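Putative exonuclease (Eubacterium rectale, PDB 3L0A) binds a zinc ion and probably acts as a hydrolase, perhaps an exonuclease of the PDDEXK-like superfamily. Local coordinates at residues Ser22-Phe27 with Tyr170-Ala175; Glu95-Arg100 with Ala196-Glu201; Leu162-Tyr167 with Phe191-Ala196. All coordinates share one frame; numbering follows the deposited sequence.

Contact 1: residues Ser22-Phe27 with Tyr170-Ala175; sequences SGYKDF and YDIQGA
Tyr24 and Lys25 are the two residues that helix 21-28 sends across to the first turn of helix 170-185, where Ile172 and Tyr170 receive them. The backbones stay well apart: Lys25 and Ile172 have the closest alpha carbons, 8.9 Å from each other, and side chains alone bridge the distance. The apolar half is carried by Tyr24 and Ile172. The CG of Tyr24 stands anti to its own nitrogen (chi1 168°), which swings the ring over to the other helix, and Ile172 answers with its gamma methyl branch. Its CG2 lies 4.0 Å from Tyr24 CE2 and about as far from CD2, and the two side chains cross at roughly a right angle.

Lys25 works differently. Its CG lies anti to the carbonyl carbon (chi1 -69°), and beyond it the extended chain carries NZ across to the start of helix 170-185. There NZ comes 3.9 Å from Tyr170 CD1, with the CD1-CE1 bond as its nearest neighbour on that ring. NZ also gives a hydrogen bond to Trp168 O, just ahead of the helix. Asp171 OD1, 7.0 Å from Lys25 NZ, is too distant for a salt bridge; it accepts a weak bond from Ile172 N instead.

Around the pair, helix 211-232 packs on side chains of both segments, with Ile228 against Tyr24 and Val221 against Ile172, while Tyr24 OH and Asn224 OD1 form a weak hydrogen bond. Lys145, from strand 140-147, makes a cation-pi contact with Tyr170, which ties this helix start to the central sheet.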
ATOM      1  N   SER A  22       8.307 -19.030  20.635  1.00 23.41           N
ATOM      2  CA  SER A  22       7.059 -18.314  20.314  1.00 24.41           C
ATOM      3  C   SER A  22       6.460 -17.696  21.569  1.00 23.85           C
ATOM      4  O   SER A  22       6.108 -16.533  21.551  1.00 24.02           O
ATOM      5  CB  SER A  22       6.020 -19.217  19.620  1.00 24.79           C
ATOM      6  OG  SER A  22       4.966 -18.427  19.038  1.00 27.27           O
ATOM      7  N   GLY A  23       6.366 -18.468  22.647  1.00 24.65           N
ATOM      8  CA  GLY A  23       6.024 -17.919  23.980  1.00 25.20           C
ATOM      9  C   GLY A  23       6.803 -16.667  24.387  1.00 25.33           C
ATOM     10  O   GLY A  23       6.242 -15.684  24.860  1.00 25.99           O
ATOM     11  N   TYR A  24       8.107 -16.705  24.218  1.00 25.67           N
ATOM     12  CA  TYR A  24       8.938 -15.604  24.629  1.00 26.07           C
ATOM     13  C   TYR A  24       8.570 -14.345  23.868  1.00 27.36           C
ATOM     14  O   TYR A  24       8.366 -13.305  24.470  1.00 28.24           O
ATOM     15  CB  TYR A  24      10.395 -15.952  24.372  1.00 26.42           C
ATOM     16  CG  TYR A  24      11.337 -14.789  24.487  1.00 24.84           C
ATOM     17  CD1 TYR A  24      11.804 -14.376  25.725  1.00 23.12           C
ATOM     18  CD2 TYR A  24      11.767 -14.108  23.353  1.00 24.23           C
ATOM     19  CE1 TYR A  24      12.652 -13.313  25.836  1.00 23.83           C
ATOM     20  CE2 TYR A  24      12.626 -13.027  23.454  1.00 25.12           C
ATOM     21  CZ  TYR A  24      13.066 -12.633  24.705  1.00 23.64           C
ATOM     22  OH  TYR A  24      13.947 -11.583  24.816  1.00 21.81           O
ATOM     23  N   LYS A  25       8.488 -14.443  22.537  1.00 27.70           N
ATOM     24  CA  LYS A  25       8.147 -13.306  21.716  1.00 27.82           C
ATOM     25  C   LYS A  25       6.762 -12.690  22.063  1.00 27.98           C
ATOM     26  O   LYS A  25       6.606 -11.466  21.982  1.00 26.99           O
ATOM     27  CB  LYS A  25       8.220 -13.669  20.218  1.00 28.56           C
ATOM     28  CG  LYS A  25       9.628 -13.933  19.643  1.00 28.54           C
ATOM     29  CD  LYS A  25       9.522 -14.420  18.202  1.00 29.16           C
ATOM     30  CE  LYS A  25      10.854 -14.415  17.455  1.00 28.06           C
ATOM     31  NZ  LYS A  25      10.652 -14.526  15.947  1.00 30.69           N
ATOM     32  N   ASP A  26       5.776 -13.514  22.450  1.00 27.85           N
ATOM     33  CA  ASP A  26       4.467 -12.979  22.893  1.00 28.06           C
ATOM     34  C   ASP A  26       4.718 -11.915  23.968  1.00 27.92           C
ATOM     35  O   ASP A  26       4.252 -10.766  23.872  1.00 26.63           O
ATOM     36  CB  ASP A  26       3.542 -14.073  23.459  1.00 28.28           C
ATOM     37  CG  ASP A  26       3.035 -15.081  22.395  1.00 29.69           C
ATOM     38  OD1 ASP A  26       2.951 -14.731  21.168  1.00 30.38           O
ATOM     39  OD2 ASP A  26       2.710 -16.241  22.816  1.00 27.63           O
ATOM     40  N   PHE A  27       5.520 -12.285  24.962  1.00 27.64           N
ATOM     41  CA  PHE A  27       5.876 -11.353  26.006  1.00 28.03           C
ATOM     42  C   PHE A  27       6.855 -10.294  25.548  1.00 28.68           C
ATOM     43  O   PHE A  27       6.589  -9.109  25.762  1.00 29.89           O
ATOM     44  CB  PHE A  27       6.402 -12.091  27.228  1.00 27.97           C
ATOM     45  CG  PHE A  27       5.351 -12.861  27.952  1.00 27.82           C
ATOM     46  CD1 PHE A  27       4.522 -12.225  28.870  1.00 30.97           C
ATOM     47  CD2 PHE A  27       5.162 -14.206  27.706  1.00 28.34           C
ATOM     48  CE1 PHE A  27       3.528 -12.943  29.561  1.00 31.95           C
ATOM     49  CE2 PHE A  27       4.198 -14.933  28.385  1.00 29.33           C
ATOM     50  CZ  PHE A  27       3.373 -14.303  29.311  1.00 32.08           C
ATOM     51  N   TYR A 170      14.610 -13.663  14.304  1.00 22.06           N
ATOM     52  CA  TYR A 170      15.044 -15.032  14.010  1.00 22.63           C
ATOM     53  C   TYR A 170      16.433 -15.275  14.558  1.00 22.39           C
ATOM     54  O   TYR A 170      16.906 -16.428  14.616  1.00 22.41           O
ATOM     55  CB  TYR A 170      14.959 -15.361  12.516  1.00 22.56           C
ATOM     56  CG  TYR A 170      13.533 -15.201  11.979  1.00 24.14           C
ATOM     57  CD1 TYR A 170      12.424 -15.679  12.694  1.00 25.30           C
ATOM     58  CD2 TYR A 170      13.295 -14.576  10.752  1.00 24.31           C
ATOM     59  CE1 TYR A 170      11.086 -15.490  12.189  1.00 24.86           C
ATOM     60  CE2 TYR A 170      12.006 -14.406  10.264  1.00 24.99           C
ATOM     61  CZ  TYR A 170      10.911 -14.874  10.983  1.00 24.37           C
ATOM     62  OH  TYR A 170       9.669 -14.717  10.450  1.00 24.19           O
ATOM     63  N   ASP A 171      17.095 -14.202  14.983  1.00 22.03           N
ATOM     64  CA  ASP A 171      18.316 -14.379  15.744  1.00 21.70           C
ATOM     65  C   ASP A 171      17.969 -15.029  17.087  1.00 21.59           C
ATOM     66  O   ASP A 171      18.692 -15.895  17.514  1.00 21.04           O
ATOM     67  CB  ASP A 171      19.154 -13.087  15.864  1.00 21.70           C
ATOM     68  CG  ASP A 171      18.377 -11.908  16.381  1.00 22.25           C
ATOM     69  OD1 ASP A 171      17.120 -11.979  16.459  1.00 20.68           O
ATOM     70  OD2 ASP A 171      19.043 -10.894  16.691  1.00 21.94           O
ATOM     71  N   ILE A 172      16.837 -14.674  17.701  1.00 21.27           N
ATOM     72  CA  ILE A 172      16.375 -15.316  18.969  1.00 21.25           C
ATOM     73  C   ILE A 172      16.118 -16.815  18.733  1.00 21.13           C
ATOM     74  O   ILE A 172      16.658 -17.676  19.418  1.00 21.20           O
ATOM     75  CB  ILE A 172      15.072 -14.688  19.548  1.00 21.74           C
ATOM     76  CG1 ILE A 172      15.112 -13.127  19.651  1.00 22.52           C
ATOM     77  CG2 ILE A 172      14.733 -15.295  20.903  1.00 20.47           C
ATOM     78  CD1 ILE A 172      15.897 -12.548  20.825  1.00 25.09           C
ATOM     79  N   GLN A 173      15.319 -17.139  17.736  1.00 20.83           N
ATOM     80  CA  GLN A 173      15.041 -18.545  17.455  1.00 20.95           C
ATOM     81  C   GLN A 173      16.314 -19.387  17.282  1.00 20.19           C
ATOM     82  O   GLN A 173      16.441 -20.473  17.860  1.00 19.97           O
ATOM     83  CB  GLN A 173      14.167 -18.678  16.205  1.00 21.33           C
ATOM     84  CG  GLN A 173      13.729 -20.119  15.896  1.00 23.24           C
ATOM     85  CD  GLN A 173      12.882 -20.176  14.652  1.00 26.68           C
ATOM     86  OE1 GLN A 173      13.194 -19.507  13.689  1.00 29.88           O
ATOM     87  NE2 GLN A 173      11.792 -20.956  14.669  1.00 29.20           N
ATOM     88  N   GLY A 174      17.239 -18.895  16.466  1.00 19.00           N
ATOM     89  CA  GLY A 174      18.470 -19.607  16.233  1.00 18.50           C
ATOM     90  C   GLY A 174      19.270 -19.854  17.503  1.00 17.33           C
ATOM     91  O   GLY A 174      19.722 -20.970  17.726  1.00 16.07           O
ATOM     92  N   ALA A 175      19.398 -18.811  18.334  1.00 16.50           N
ATOM     93  CA  ALA A 175      20.160 -18.860  19.587  1.00 16.48           C
ATOM     94  C   ALA A 175      19.668 -19.913  20.553  1.00 16.14           C
ATOM     95  O   ALA A 175      20.497 -20.653  21.132  1.00 16.62           O
ATOM     96  CB  ALA A 175      20.190 -17.525  20.263  1.00 16.05           C
TER

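Contact 2: residues Glu95-Arg100 with Ala196-Glu201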
ATOM      1  N   GLU A  95       2.501 -24.492  -3.618  1.00 21.14           N
ATOM      2  CA  GLU A  95       3.056 -25.637  -4.381  1.00 21.46           C
ATOM      3  C   GLU A  95       4.070 -25.171  -5.401  1.00 21.05           C
ATOM      4  O   GLU A  95       5.030 -25.888  -5.686  1.00 21.20           O
ATOM      5  CB  GLU A  95       1.950 -26.520  -5.018  1.00 21.06           C
ATOM      6  CG  GLU A  95       0.913 -26.946  -3.940  1.00 22.04           C
ATOM      7  CD  GLU A  95       0.095 -28.214  -4.293  1.00 23.06           C
ATOM      8  OE1 GLU A  95      -0.116 -28.518  -5.476  1.00 19.32           O
ATOM      9  OE2 GLU A  95      -0.372 -28.896  -3.361  1.00 24.31           O
ATOM     10  N   GLU A  96       3.879 -23.973  -5.944  1.00 20.46           N
ATOM     11  CA  GLU A  96       4.858 -23.410  -6.884  1.00 21.04           C
ATOM     12  C   GLU A  96       6.200 -23.211  -6.210  1.00 19.32           C
ATOM     13  O   GLU A  96       7.263 -23.511  -6.776  1.00 18.56           O
ATOM     14  CB  GLU A  96       4.383 -22.085  -7.506  1.00 21.42           C
ATOM     15  CG  GLU A  96       3.587 -22.253  -8.835  1.00 26.89           C
ATOM     16  CD  GLU A  96       2.974 -20.934  -9.381  1.00 35.60           C
ATOM     17  OE1 GLU A  96       3.057 -19.865  -8.706  1.00 36.16           O
ATOM     18  OE2 GLU A  96       2.391 -20.991 -10.494  1.00 42.28           O
ATOM     19  N   ILE A  97       6.136 -22.688  -5.003  1.00 18.03           N
ATOM     20  CA  ILE A  97       7.340 -22.465  -4.221  1.00 17.34           C
ATOM     21  C   ILE A  97       7.993 -23.813  -3.918  1.00 16.46           C
ATOM     22  O   ILE A  97       9.193 -23.953  -4.080  1.00 17.38           O
ATOM     23  CB  ILE A  97       7.063 -21.738  -2.914  1.00 15.69           C
ATOM     24  CG1 ILE A  97       6.504 -20.335  -3.174  1.00 17.56           C
ATOM     25  CG2 ILE A  97       8.307 -21.661  -2.124  1.00 17.27           C
ATOM     26  CD1 ILE A  97       5.871 -19.707  -1.971  1.00 16.90           C
ATOM     27  N   ILE A  98       7.223 -24.808  -3.490  1.00 16.32           N
ATOM     28  CA  ILE A  98       7.821 -26.150  -3.178  1.00 15.72           C
ATOM     29  C   ILE A  98       8.578 -26.725  -4.381  1.00 16.84           C
ATOM     30  O   ILE A  98       9.674 -27.316  -4.234  1.00 18.42           O
ATOM     31  CB  ILE A  98       6.766 -27.148  -2.732  1.00 14.84           C
ATOM     32  CG1 ILE A  98       6.260 -26.798  -1.324  1.00 15.47           C
ATOM     33  CG2 ILE A  98       7.254 -28.572  -2.766  1.00 12.91           C
ATOM     34  CD1 ILE A  98       4.924 -27.509  -0.963  1.00 12.33           C
ATOM     35  N   ALA A  99       7.982 -26.632  -5.557  1.00 17.69           N
ATOM     36  CA  ALA A  99       8.611 -27.181  -6.763  1.00 19.73           C
ATOM     37  C   ALA A  99       9.901 -26.443  -7.066  1.00 20.48           C
ATOM     38  O   ALA A  99      10.863 -27.027  -7.565  1.00 22.51           O
ATOM     39  CB  ALA A  99       7.659 -27.072  -7.963  1.00 19.62           C
ATOM     40  N   ARG A 100       9.904 -25.152  -6.773  1.00 21.24           N
ATOM     41  CA  ARG A 100      11.068 -24.315  -7.018  1.00 21.63           C
ATOM     42  C   ARG A 100      12.262 -24.715  -6.141  1.00 21.48           C
ATOM     43  O   ARG A 100      13.402 -24.829  -6.636  1.00 20.34           O
ATOM     44  CB  ARG A 100      10.720 -22.841  -6.851  1.00 21.46           C
ATOM     45  CG  ARG A 100      11.929 -21.924  -7.008  1.00 23.89           C
ATOM     46  CD  ARG A 100      12.550 -22.114  -8.372  1.00 23.95           C
ATOM     47  NE  ARG A 100      13.703 -21.274  -8.620  1.00 24.53           N
ATOM     48  CZ  ARG A 100      14.976 -21.683  -8.651  1.00 20.67           C
ATOM     49  NH1 ARG A 100      15.358 -22.931  -8.387  1.00 23.38           N
ATOM     50  NH2 ARG A 100      15.901 -20.809  -8.931  1.00 19.84           N
ATOM     51  N   ALA A 196      12.461 -18.970   1.195  1.00 18.15           N
ATOM     52  CA  ALA A 196      11.846 -18.857  -0.128  1.00 18.28           C
ATOM     53  C   ALA A 196      10.819 -17.769  -0.053  1.00 19.39           C
ATOM     54  O   ALA A 196      10.234 -17.565   0.994  1.00 17.86           O
ATOM     55  CB  ALA A 196      11.215 -20.166  -0.550  1.00 18.86           C
ATOM     56  N   THR A 197      10.621 -17.041  -1.153  1.00 20.11           N
ATOM     57  CA  THR A 197       9.679 -15.951  -1.151  1.00 20.80           C
ATOM     58  C   THR A 197       8.479 -16.178  -2.050  1.00 22.76           C
ATOM     59  O   THR A 197       8.467 -17.034  -2.948  1.00 23.61           O
ATOM     60  CB  THR A 197      10.332 -14.696  -1.591  1.00 20.54           C
ATOM     61  OG1 THR A 197      10.680 -14.825  -2.970  1.00 17.90           O
ATOM     62  CG2 THR A 197      11.600 -14.462  -0.797  1.00 19.83           C
ATOM     63  N   LYS A 198       7.457 -15.389  -1.757  1.00 25.35           N
ATOM     64  CA  LYS A 198       6.209 -15.408  -2.481  1.00 26.75           C
ATOM     65  C   LYS A 198       6.207 -14.473  -3.668  1.00 27.27           C
ATOM     66  O   LYS A 198       5.184 -14.243  -4.192  1.00 27.42           O
ATOM     67  CB  LYS A 198       5.071 -15.070  -1.518  1.00 26.78           C
ATOM     68  CG  LYS A 198       4.981 -16.107  -0.379  1.00 27.77           C
ATOM     69  CD  LYS A 198       3.871 -15.823   0.677  1.00 30.11           C
ATOM     70  CE  LYS A 198       4.242 -14.748   1.677  1.00 30.21           C
ATOM     71  NZ  LYS A 198       3.642 -15.006   3.013  1.00 31.33           N
ATOM     72  N   GLN A 199       7.362 -13.970  -4.116  1.00 28.63           N
ATOM     73  CA  GLN A 199       7.436 -13.150  -5.315  1.00 28.31           C
ATOM     74  C   GLN A 199       7.005 -14.047  -6.437  1.00 29.38           C
ATOM     75  O   GLN A 199       6.885 -15.261  -6.267  1.00 31.28           O
ATOM     76  CB  GLN A 199       8.844 -12.590  -5.547  1.00 28.04           C
ATOM     77  CG  GLN A 199       9.293 -11.467  -4.600  1.00 30.09           C
ATOM     78  CD  GLN A 199      10.781 -11.581  -4.175  1.00 33.25           C
ATOM     79  OE1 GLN A 199      11.146 -12.519  -3.495  1.00 35.96           O
ATOM     80  NE2 GLN A 199      11.616 -10.621  -4.566  1.00 30.76           N
ATOM     81  N   THR A 200       6.788 -13.467  -7.608  1.00 30.19           N
ATOM     82  CA  THR A 200       6.229 -14.229  -8.730  1.00 29.68           C
ATOM     83  C   THR A 200       7.188 -15.284  -9.358  1.00 28.56           C
ATOM     84  O   THR A 200       6.728 -16.300  -9.867  1.00 28.37           O
ATOM     85  CB  THR A 200       5.540 -13.290  -9.791  1.00 30.30           C
ATOM     86  OG1 THR A 200       5.845 -13.780 -11.104  1.00 29.88           O
ATOM     87  CG2 THR A 200       5.920 -11.764  -9.606  1.00 30.49           C
ATOM     88  N   GLU A 201       8.502 -15.008  -9.384  1.00 27.07           N
ATOM     89  CA  GLU A 201       9.527 -16.060  -9.404  1.00 24.41           C
ATOM     90  C   GLU A 201      10.119 -16.020  -8.007  1.00 23.24           C
ATOM     91  O   GLU A 201      10.691 -15.027  -7.619  1.00 22.70           O
ATOM     92  CB  GLU A 201      10.611 -15.775 -10.415  1.00 24.84           C
ATOM     93  CG  GLU A 201      10.225 -16.102 -11.850  1.00 24.87           C
ATOM     94  CD  GLU A 201      10.117 -17.576 -12.101  1.00 27.35           C
ATOM     95  OE1 GLU A 201      10.753 -18.377 -11.371  1.00 25.92           O
ATOM     96  OE2 GLU A 201       9.407 -17.938 -13.058  1.00 32.91           O
TER
HETATM   97  O   HOH W   1      12.715 -18.563  -9.274  1.00 29.17           O
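Ile97 carries this contact almost alone, reaching from helix 89-102 onto the end of strand 191-197 with both of its branches. CG2 presses against the methyl of Ala196, 3.6 Å from its CB. The longer branch runs along the chain beyond: Ile97 CG1 lies 3.8 Å from Thr197 O, and CD1 ends 4.0 Å from Lys198 CG. With CG1 anti to the carbonyl carbon (chi1 -63°), the two branches spread over three successive residues. Only the aliphatic root of Lys198 takes part, because its chain bends and leads the amine away.

One turn further along the helix, a water joins the segments. It sits at the guanidinium edge of Arg100, in plane, accepting from NE at 3.0 Å, and donates to Glu201 OE1 at 2.9 Å.

In the next shell, Val146 of strand 140-147 touches both Ile97 and Lys198, and backbone bonds from Ala196 to Lys145 and Met147 fix the strand end. Arg100 NH2 also binds the carbonyl oxygens of Arg248 and Arg251 of the second subunit. Cutting Ile97 back to an alanine is likely to open a gap beside Ala196 and leave Lys198 CG without its apolar neighbour.

The chemistry is thus split: a mostly apolar, largely buried patch, with Thr197 O beside the isoleucine, joins helix to strand, whereas the opposite charges of Arg100 and Glu201 meet through water at the subunit interface.

Contact 3: residues Leu162-Tyr167 with Phe191-Ala196; sequences LDFVRY and FFIAGA
Val165 and Ile193 mark the nearest approach of the backbones, their alpha carbons 8.9 Å apart, where the short helix 164-167 faces strand 191-197. The strand is extended throughout, so alternate residues turn to opposite sides, and Ile193 is the one that points its side chain at the helix. Asp163 occupies the N-cap. Its OD2 accepts from Arg166 N at 2.9 Å in a nearly straight bond (171°), the donor standing above the carboxylate plane.

Ile193 CG1 lies anti to the carbonyl carbon (chi1 -70°) and CG2 anti to the nitrogen, which splits the two branches between Val165 and Phe164. CG2 comes to the rim of the Phe164 ring, close to level with it, 4.2 Å from CZ. The other branch ends in CD1, which meets Val165 CG2 at 4.2 Å as the two side chains run alongside each other, head to tail. That same valine methyl lies over the centre of the Phe164 ring, 3.9 Å above its plane; one face of the phenyl is therefore covered by its own neighbour while its edge is turned to the strand.

Within the same segment, Arg166 holds the capping aspartate side-on in a salt bridge. NE binds Asp163 OD1 at 2.7 Å through the syn lone pair, NH2 reaches the same oxygen, and Leu162 CD1 lies over one face of the guanidinium. Tyr170 packs on Phe164, Val165 and Ile193 alike, and Leu262 of the second subunit touches Phe164.

Cohesion across the contact is thus purely apolar, while the polar groups of Asp163 and Arg166 are paired within the helix start, where Asp163 caps the first turn.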
ATOM      1  N   LEU A 162      17.407  -2.472   8.889  1.00 29.14           N
ATOM      2  CA  LEU A 162      17.683  -3.764   9.476  1.00 27.11           C
ATOM      3  C   LEU A 162      17.262  -4.899   8.517  1.00 25.34           C
ATOM      4  O   LEU A 162      16.226  -4.850   7.855  1.00 23.64           O
ATOM      5  CB  LEU A 162      16.966  -3.845  10.833  1.00 26.70           C
ATOM      6  CG  LEU A 162      17.674  -4.573  11.973  1.00 26.53           C
ATOM      7  CD1 LEU A 162      19.191  -4.222  12.071  1.00 23.83           C
ATOM      8  CD2 LEU A 162      16.938  -4.262  13.281  1.00 22.61           C
ATOM      9  N   ASP A 163      18.109  -5.917   8.420  1.00 23.95           N
ATOM     10  CA  ASP A 163      17.813  -7.130   7.645  1.00 22.28           C
ATOM     11  C   ASP A 163      16.660  -7.868   8.304  1.00 21.24           C
ATOM     12  O   ASP A 163      16.399  -7.658   9.480  1.00 20.15           O
ATOM     13  CB  ASP A 163      19.022  -8.057   7.693  1.00 22.20           C
ATOM     14  CG  ASP A 163      19.371  -8.416   9.115  1.00 20.78           C
ATOM     15  OD1 ASP A 163      19.993  -7.567   9.790  1.00 18.11           O
ATOM     16  OD2 ASP A 163      18.954  -9.486   9.562  1.00 19.72           O
ATOM     17  N   PHE A 164      16.055  -8.813   7.583  1.00 21.19           N
ATOM     18  CA  PHE A 164      14.871  -9.527   8.104  1.00 21.72           C
ATOM     19  C   PHE A 164      15.124 -10.403   9.317  1.00 21.92           C
ATOM     20  O   PHE A 164      14.239 -10.554  10.175  1.00 22.52           O
ATOM     21  CB  PHE A 164      14.152 -10.300   6.983  1.00 21.70           C
ATOM     22  CG  PHE A 164      14.686 -11.692   6.726  1.00 23.82           C
ATOM     23  CD1 PHE A 164      14.185 -12.789   7.415  1.00 23.16           C
ATOM     24  CD2 PHE A 164      15.674 -11.912   5.775  1.00 23.38           C
ATOM     25  CE1 PHE A 164      14.684 -14.067   7.157  1.00 23.79           C
ATOM     26  CE2 PHE A 164      16.160 -13.202   5.534  1.00 24.81           C
ATOM     27  CZ  PHE A 164      15.647 -14.270   6.216  1.00 22.83           C
ATOM     28  N   VAL A 165      16.325 -10.981   9.400  1.00 21.94           N
ATOM     29  CA  VAL A 165      16.684 -11.889  10.523  1.00 20.99           C
ATOM     30  C   VAL A 165      16.671 -11.164  11.836  1.00 20.97           C
ATOM     31  O   VAL A 165      16.035 -11.587  12.804  1.00 20.30           O
ATOM     32  CB  VAL A 165      18.084 -12.487  10.363  1.00 21.28           C
ATOM     33  CG1 VAL A 165      18.385 -13.464  11.512  1.00 19.34           C
ATOM     34  CG2 VAL A 165      18.208 -13.164   9.018  1.00 20.39           C
ATOM     35  N   ARG A 166      17.403 -10.066  11.905  1.00 21.41           N
ATOM     36  CA  ARG A 166      17.392  -9.288  13.139  1.00 21.31           C
ATOM     37  C   ARG A 166      16.053  -8.593  13.348  1.00 21.27           C
ATOM     38  O   ARG A 166      15.587  -8.478  14.490  1.00 21.41           O
ATOM     39  CB  ARG A 166      18.531  -8.276  13.139  1.00 21.77           C
ATOM     40  CG  ARG A 166      19.871  -8.914  13.428  1.00 23.05           C
ATOM     41  CD  ARG A 166      20.952  -7.869  13.494  1.00 23.72           C
ATOM     42  NE  ARG A 166      21.288  -7.391  12.180  1.00 24.65           N
ATOM     43  CZ  ARG A 166      22.309  -6.591  11.912  1.00 27.66           C
ATOM     44  NH1 ARG A 166      23.116  -6.170  12.876  1.00 27.58           N
ATOM     45  NH2 ARG A 166      22.536  -6.225  10.660  1.00 29.31           N
ATOM     46  N   TYR A 167      15.417  -8.134  12.274  1.00 21.34           N
ATOM     47  CA  TYR A 167      14.136  -7.389  12.435  1.00 21.42           C
ATOM     48  C   TYR A 167      13.023  -8.243  13.028  1.00 21.95           C
ATOM     49  O   TYR A 167      12.253  -7.768  13.855  1.00 22.28           O
ATOM     50  CB  TYR A 167      13.676  -6.748  11.102  1.00 21.83           C
ATOM     51  CG  TYR A 167      12.385  -5.867  11.152  1.00 21.24           C
ATOM     52  CD1 TYR A 167      11.148  -6.436  10.987  1.00 20.18           C
ATOM     53  CD2 TYR A 167      12.449  -4.489  11.316  1.00 21.55           C
ATOM     54  CE1 TYR A 167      10.021  -5.709  11.001  1.00 23.89           C
ATOM     55  CE2 TYR A 167      11.283  -3.703  11.292  1.00 22.12           C
ATOM     56  CZ  TYR A 167      10.068  -4.334  11.143  1.00 24.73           C
ATOM     57  OH  TYR A 167       8.851  -3.659  11.171  1.00 31.71           O
ATOM     58  N   PHE A 191      23.368 -22.354  12.542  1.00 18.93           N
ATOM     59  CA  PHE A 191      21.963 -22.152  12.273  1.00 18.47           C
ATOM     60  C   PHE A 191      21.822 -21.472  10.917  1.00 18.96           C
ATOM     61  O   PHE A 191      22.460 -20.442  10.653  1.00 18.41           O
ATOM     62  CB  PHE A 191      21.344 -21.305  13.378  1.00 18.80           C
ATOM     63  CG  PHE A 191      19.866 -21.101  13.227  1.00 17.86           C
ATOM     64  CD1 PHE A 191      18.980 -22.112  13.544  1.00 14.62           C
ATOM     65  CD2 PHE A 191      19.361 -19.889  12.773  1.00 18.08           C
ATOM     66  CE1 PHE A 191      17.616 -21.948  13.367  1.00 15.21           C
ATOM     67  CE2 PHE A 191      18.019 -19.706  12.618  1.00 18.88           C
ATOM     68  CZ  PHE A 191      17.132 -20.739  12.929  1.00 18.70           C
ATOM     69  N   PHE A 192      20.996 -22.094  10.071  1.00 19.55           N
ATOM     70  CA  PHE A 192      20.661 -21.630   8.734  1.00 19.63           C
ATOM     71  C   PHE A 192      19.149 -21.487   8.578  1.00 19.51           C
ATOM     72  O   PHE A 192      18.384 -22.353   9.018  1.00 20.54           O
ATOM     73  CB  PHE A 192      21.115 -22.648   7.710  1.00 19.85           C
ATOM     74  CG  PHE A 192      22.592 -22.934   7.728  1.00 19.91           C
ATOM     75  CD1 PHE A 192      23.107 -23.947   8.528  1.00 18.16           C
ATOM     76  CD2 PHE A 192      23.463 -22.209   6.910  1.00 20.37           C
ATOM     77  CE1 PHE A 192      24.485 -24.217   8.543  1.00 18.83           C
ATOM     78  CE2 PHE A 192      24.839 -22.502   6.887  1.00 20.12           C
ATOM     79  CZ  PHE A 192      25.346 -23.507   7.716  1.00 18.74           C
ATOM     80  N   ILE A 193      18.737 -20.389   7.961  1.00 18.66           N
ATOM     81  CA  ILE A 193      17.379 -20.196   7.479  1.00 18.01           C
ATOM     82  C   ILE A 193      17.335 -20.546   6.012  1.00 18.10           C
ATOM     83  O   ILE A 193      18.153 -20.067   5.210  1.00 17.79           O
ATOM     84  CB  ILE A 193      16.923 -18.745   7.697  1.00 18.31           C
ATOM     85  CG1 ILE A 193      16.718 -18.500   9.204  1.00 17.41           C
ATOM     86  CG2 ILE A 193      15.636 -18.459   6.918  1.00 16.52           C
ATOM     87  CD1 ILE A 193      16.697 -17.034   9.619  1.00 18.74           C
ATOM     88  N   ALA A 194      16.428 -21.442   5.654  1.00 17.93           N
ATOM     89  CA  ALA A 194      16.263 -21.824   4.263  1.00 17.65           C
ATOM     90  C   ALA A 194      15.070 -21.011   3.787  1.00 17.98           C
ATOM     91  O   ALA A 194      13.922 -21.400   4.004  1.00 18.67           O
ATOM     92  CB  ALA A 194      16.011 -23.349   4.137  1.00 17.20           C
ATOM     93  N   GLY A 195      15.332 -19.855   3.187  1.00 17.88           N
ATOM     94  CA  GLY A 195      14.276 -18.950   2.802  1.00 17.97           C
ATOM     95  C   GLY A 195      13.785 -19.078   1.368  1.00 18.61           C
ATOM     96  O   GLY A 195      14.603 -19.236   0.423  1.00 17.62           O
ATOM     97  N   ALA A 196      12.461 -18.970   1.195  1.00 18.15           N
ATOM     98  CA  ALA A 196      11.846 -18.857  -0.128  1.00 18.28           C
ATOM     99  C   ALA A 196      10.819 -17.769  -0.053  1.00 19.39           C
ATOM    100  O   ALA A 196      10.234 -17.565   0.994  1.00 17.86           O
ATOM    101  CB  ALA A 196      11.215 -20.166  -0.550  1.00 18.86           C
TER

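Overall arrangement
From the N terminus, the first contact segment lies on helix 21-28, and contact 1 closes the longest loop, with 142 residues between its two segments. Helix 89-102 opens contact 2 inside that loop but finds its partner at 196-201, beyond it, so contacts 1 and 2 cross. Contact 3 joins 162-167 to 191-196: it crosses contact 1 and lies within the span of contact 2, sharing Ala196 with it. After strand 140-147 the chain passes through hairpin 154-162 and helix 164-167 into helix 170-185, then strand 191-197, parallel to 140-147: a beta-alpha-beta crossover with an inserted hairpin. Contacts 1 and 3 meet at Tyr170, whose N probably bonds Val165 O.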